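Hypothetical protein (Lactobacillus plantarum, PDB 2IAY) is of unknown function but, as a member of the DUF1831 family, may play a part in amino-acid metabolism. Local coordinates at residues F57-T62 / E96-I101. Residues are numbered along the deposited sequence; the frame is centred on the assembly and turned at random.
With GOL (glycerol), chain C.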
ATOM      1  N   PHE A  57       6.488  -0.780 -11.178  1.00  7.80           N
ATOM      2  CA  PHE A  57       6.224  -1.350  -9.868  1.00  7.79           C
ATOM      3  C   PHE A  57       4.717  -1.389  -9.650  1.00  7.69           C
ATOM      4  O   PHE A  57       3.975  -0.724 -10.348  1.00  8.35           O
ATOM      5  CB  PHE A  57       6.891  -0.522  -8.732  1.00  8.63           C
ATOM      6  CG  PHE A  57       8.345  -0.264  -8.935  1.00  9.36           C
ATOM      7  CD1 PHE A  57       9.275  -1.288  -8.738  1.00 10.14           C
ATOM      8  CD2 PHE A  57       8.794   0.963  -9.368  1.00 10.28           C
ATOM      9  CE1 PHE A  57      10.588  -1.064  -8.957  1.00 12.82           C
ATOM     10  CE2 PHE A  57      10.148   1.189  -9.551  1.00 12.96           C
ATOM     11  CZ  PHE A  57      11.027   0.177  -9.361  1.00 12.82           C
ATOM     12  N   LYS A  58       4.306  -2.116  -8.617  1.00  8.48           N
ATOM     13  CA  LYS A  58       2.949  -2.010  -8.087  1.00  9.86           C
ATOM     14  C   LYS A  58       3.009  -1.840  -6.603  1.00  7.81           C
ATOM     15  O   LYS A  58       3.883  -2.398  -5.912  1.00  9.06           O
ATOM     16  CB  LYS A  58       2.108  -3.225  -8.421  1.00 11.49           C
ATOM     17  CG  LYS A  58       2.044  -3.448  -9.952  1.00 14.35           C
ATOM     18  CD  LYS A  58       1.112  -4.547 -10.353  1.00 18.35           C
ATOM     19  CE  LYS A  58       0.695  -4.440 -11.857  1.00 18.76           C
ATOM     20  NZ  LYS A  58      -0.773  -4.674 -11.940  1.00 30.23           N
ATOM     21  N   LEU A  59       2.059  -1.083  -6.094  1.00  7.71           N
ATOM     22  CA  LEU A  59       1.785  -0.978  -4.677  1.00  7.14           C
ATOM     23  C   LEU A  59       0.579  -1.875  -4.376  1.00  7.01           C
ATOM     24  O   LEU A  59      -0.445  -1.767  -5.029  1.00  7.95           O
ATOM     25  CB  LEU A  59       1.411   0.463  -4.363  1.00  8.02           C
ATOM     26  CG  LEU A  59       0.901   0.741  -2.957  1.00 10.49           C
ATOM     27  CD1 LEU A  59       1.952   0.422  -1.855  1.00  9.73           C
ATOM     28  CD2 LEU A  59       0.443   2.178  -2.897  1.00 14.53           C
ATOM     29  N   LYS A  60       0.737  -2.778  -3.408  1.00  7.37           N
ATOM     30  CA  LYS A  60      -0.324  -3.644  -2.957  1.00  8.61           C
ATOM     31  C   LYS A  60      -0.542  -3.490  -1.456  1.00  8.38           C
ATOM     32  O   LYS A  60       0.415  -3.492  -0.683  1.00  9.64           O
ATOM     33  CB  LYS A  60       0.003  -5.100  -3.297  1.00  9.55           C
ATOM     34  CG  LYS A  60       0.171  -5.353  -4.777  1.00 12.74           C
ATOM     35  CD  LYS A  60       0.419  -6.811  -5.142  1.00 17.57           C
ATOM     36  CE  LYS A  60      -0.787  -7.676  -4.864  1.00 28.59           C
HETATM   37  N   MSE A  61      -1.811  -3.396  -1.032  1.00  8.53           N
HETATM   38  CA  MSE A  61      -2.133  -3.364   0.375  1.00  7.89           C
HETATM   39  C   MSE A  61      -3.354  -4.238   0.635  1.00  7.90           C
HETATM   40  O   MSE A  61      -4.313  -4.229  -0.139  1.00  9.23           O
HETATM   41  CB  MSE A  61      -2.440  -1.930   0.833  1.00  8.22           C
HETATM   42  CG  MSE A  61      -2.815  -1.798   2.304  1.00  7.53           C
HETATM   43 SE   MSE A  61      -2.723   0.048   2.880  0.75 12.60          SE
HETATM   44  CE  MSE A  61      -3.971  -0.068   4.361  1.00  9.05           C
ATOM     45  N   THR A  62      -3.309  -4.967   1.747  1.00  7.20           N
ATOM     46  CA  THR A  62      -4.462  -5.761   2.230  1.00  7.44           C
ATOM     47  C   THR A  62      -4.686  -5.446   3.689  1.00  7.34           C
ATOM     48  O   THR A  62      -3.757  -5.463   4.464  1.00  8.26           O
ATOM     49  CB  THR A  62      -4.236  -7.276   2.038  1.00  9.19           C
ATOM     50  OG1 THR A  62      -4.055  -7.536   0.656  1.00 15.60           O
ATOM     51  CG2 THR A  62      -5.437  -8.077   2.503  1.00 11.15           C
ATOM     52  N   GLU A  96       7.106   9.474  -5.883  1.00  6.82           N
ATOM     53  CA  GLU A  96       6.110  10.543  -5.819  1.00  6.73           C
ATOM     54  C   GLU A  96       4.690  10.020  -5.990  1.00  6.86           C
ATOM     55  O   GLU A  96       3.759  10.470  -5.283  1.00  6.36           O
ATOM     56  CB  GLU A  96       6.392  11.622  -6.850  1.00  9.02           C
ATOM     57  CG  GLU A  96       7.597  12.498  -6.465  1.00 10.54           C
ATOM     58  CD  GLU A  96       7.442  13.047  -5.031  1.00 12.59           C
ATOM     59  OE1 GLU A  96       6.483  13.797  -4.719  1.00 14.61           O
ATOM     60  OE2 GLU A  96       8.247  12.642  -4.150  1.00 14.61           O
ATOM     61  N   GLN A  97       4.495   9.081  -6.915  1.00  6.34           N
ATOM     62  CA  GLN A  97       3.167   8.524  -7.142  1.00  6.63           C
ATOM     63  C   GLN A  97       2.711   7.734  -5.920  1.00  5.98           C
ATOM     64  O   GLN A  97       1.565   7.824  -5.496  1.00  6.15           O
ATOM     65  CB  GLN A  97       3.181   7.675  -8.425  1.00  7.18           C
ATOM     66  CG  GLN A  97       1.813   7.173  -8.821  1.00  6.54           C
ATOM     67  CD  GLN A  97       1.825   6.381 -10.090  1.00  6.73           C
ATOM     68  OE1 GLN A  97       2.879   6.194 -10.702  1.00  8.41           O
ATOM     69  NE2 GLN A  97       0.673   5.842 -10.438  1.00  8.72           N
ATOM     70  N   LEU A  98       3.593   6.909  -5.384  1.00  6.62           N
ATOM     71  CA  LEU A  98       3.277   6.166  -4.156  1.00  6.36           C
ATOM     72  C   LEU A  98       2.879   7.085  -3.021  1.00  5.81           C
ATOM     73  O   LEU A  98       1.892   6.884  -2.330  1.00  6.60           O
ATOM     74  CB  LEU A  98       4.475   5.288  -3.788  1.00  7.80           C
ATOM     75  CG  LEU A  98       4.324   4.507  -2.474  1.00  8.92           C
ATOM     76  CD1 LEU A  98       4.851   3.022  -2.613  1.00 12.54           C
ATOM     77  CD2 LEU A  98       4.922   5.195  -1.303  1.00 12.96           C
ATOM     78  N   ARG A  99       3.673   8.127  -2.825  1.00  6.73           N
ATOM     79  CA  ARG A  99       3.348   9.077  -1.759  1.00  7.06           C
ATOM     80  C   ARG A  99       2.019   9.785  -1.963  1.00  6.92           C
ATOM     81  O   ARG A  99       1.284  10.045  -1.016  1.00  7.70           O
ATOM     82  CB  ARG A  99       4.470  10.088  -1.590  1.00  6.86           C
ATOM     83  CG  ARG A  99       5.765   9.547  -0.981  1.00  6.93           C
ATOM     84  CD  ARG A  99       5.592   8.996   0.427  1.00  7.89           C
ATOM     85  NE  ARG A  99       6.934   8.850   1.026  1.00  8.34           N
ATOM     86  CZ  ARG A  99       7.510   7.744   1.466  1.00  8.10           C
ATOM     87  NH1 ARG A  99       6.821   6.637   1.610  1.00  8.58           N
ATOM     88  NH2 ARG A  99       8.805   7.755   1.755  1.00  9.02           N
ATOM     89  N   TYR A 100       1.696  10.106  -3.213  1.00  7.12           N
ATOM     90  CA  TYR A 100       0.425  10.712  -3.551  1.00  6.95           C
ATOM     91  C   TYR A 100      -0.743   9.797  -3.174  1.00  6.54           C
ATOM     92  O   TYR A 100      -1.717  10.238  -2.598  1.00  8.08           O
ATOM     93  CB  TYR A 100       0.434  11.047  -5.073  1.00  7.94           C
ATOM     94  CG  TYR A 100      -0.790  11.802  -5.531  1.00  9.50           C
ATOM     95  CD1 TYR A 100      -1.953  11.156  -5.875  1.00 12.32           C
ATOM     96  CD2 TYR A 100      -0.785  13.189  -5.537  1.00 12.06           C
ATOM     97  CE1 TYR A 100      -3.098  11.902  -6.257  1.00 15.51           C
ATOM     98  CE2 TYR A 100      -1.873  13.924  -5.933  1.00 15.96           C
ATOM     99  CZ  TYR A 100      -3.012  13.282  -6.275  1.00 14.71           C
ATOM    100  OH  TYR A 100      -4.085  14.033  -6.645  1.00 21.47           O
ATOM    101  N   ILE A 101      -0.635   8.525  -3.539  1.00  6.55           N
ATOM    102  CA  ILE A 101      -1.646   7.555  -3.229  1.00  8.10           C
ATOM    103  C   ILE A 101      -1.827   7.445  -1.718  1.00  7.45           C
ATOM    104  O   ILE A 101      -2.951   7.469  -1.183  1.00  9.46           O
ATOM    105  CB  ILE A 101      -1.302   6.168  -3.868  1.00  8.46           C
ATOM    106  CG1 ILE A 101      -1.371   6.244  -5.394  1.00  8.40           C
ATOM    107  CG2 ILE A 101      -2.235   5.078  -3.326  1.00 10.45           C
ATOM    108  CD1 ILE A 101      -0.612   5.119  -6.104  1.00 10.56           C
TER
HETATM  109  C1  GOL C 115      -4.701  -2.951 -11.061  1.00 25.68           C
HETATM  110  C2  GOL C 115      -3.651  -1.847 -10.920  1.00 20.15           C
HETATM  111  O2  GOL C 115      -2.528  -2.205 -11.678  1.00 22.25           O
HETATM  112  C3  GOL C 115      -4.236  -0.496 -11.314  1.00 19.70           C
HETATM  113  O3  GOL C 115      -3.316   0.588 -11.310  1.00 11.50           O
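Leu59 meets the helix with both of its methyl groups, and each has a different partner: CD1 lies 4.0 Å from CD1 of Leu98, while CD2 lies 4.0 Å from CG2 of Ile101. The contact between the two segments is wholly apolar, with no hydrogen bond crossing it, and it buries a modest 128 Å² in all. Leu59 supplies the larger share, since its CB is directed at the helix and its CG is anti to the backbone N (chi1 172°), which carries the forked end off the strand. The two approaches differ in direction. Leu98 runs across Leu59 at about a right angle and touches with one methyl, whereas Ile101 comes tip to tip, offering its CG2 branch. Leu98 and Ile101 are three residues apart, so they stand on neighbouring turns of one helical face; the bond from Ile101 N to Gln97 O, 3.0 Å long, shows the regular alpha-helical turn.

Residues 57-62 belong to an inner strand of a four-stranded antiparallel sheet, and helix 92-107 packs on one face of it, an alpha+beta layout within what has been proposed as a new fold. The closest backbone approach, 7.3 Å between the CA atoms of Leu59 and Leu98, leaves the interval to be bridged by side chains. Met72 of strand 70-76 and Leu102 of the same helix also touch Leu59, while Phe43 of strand 41-47 adjoins Ile101.

Polar contacts lie apart from this apolar patch. Lys58, the residue before Leu59, donates a hydrogen bond from NZ to O2 of a glycerol, probably from the crystallisation liquor, at 3.0 Å, and also forms a salt bridge with Glu44. The same glycerol is hydrogen-bonded to Ser46 OG.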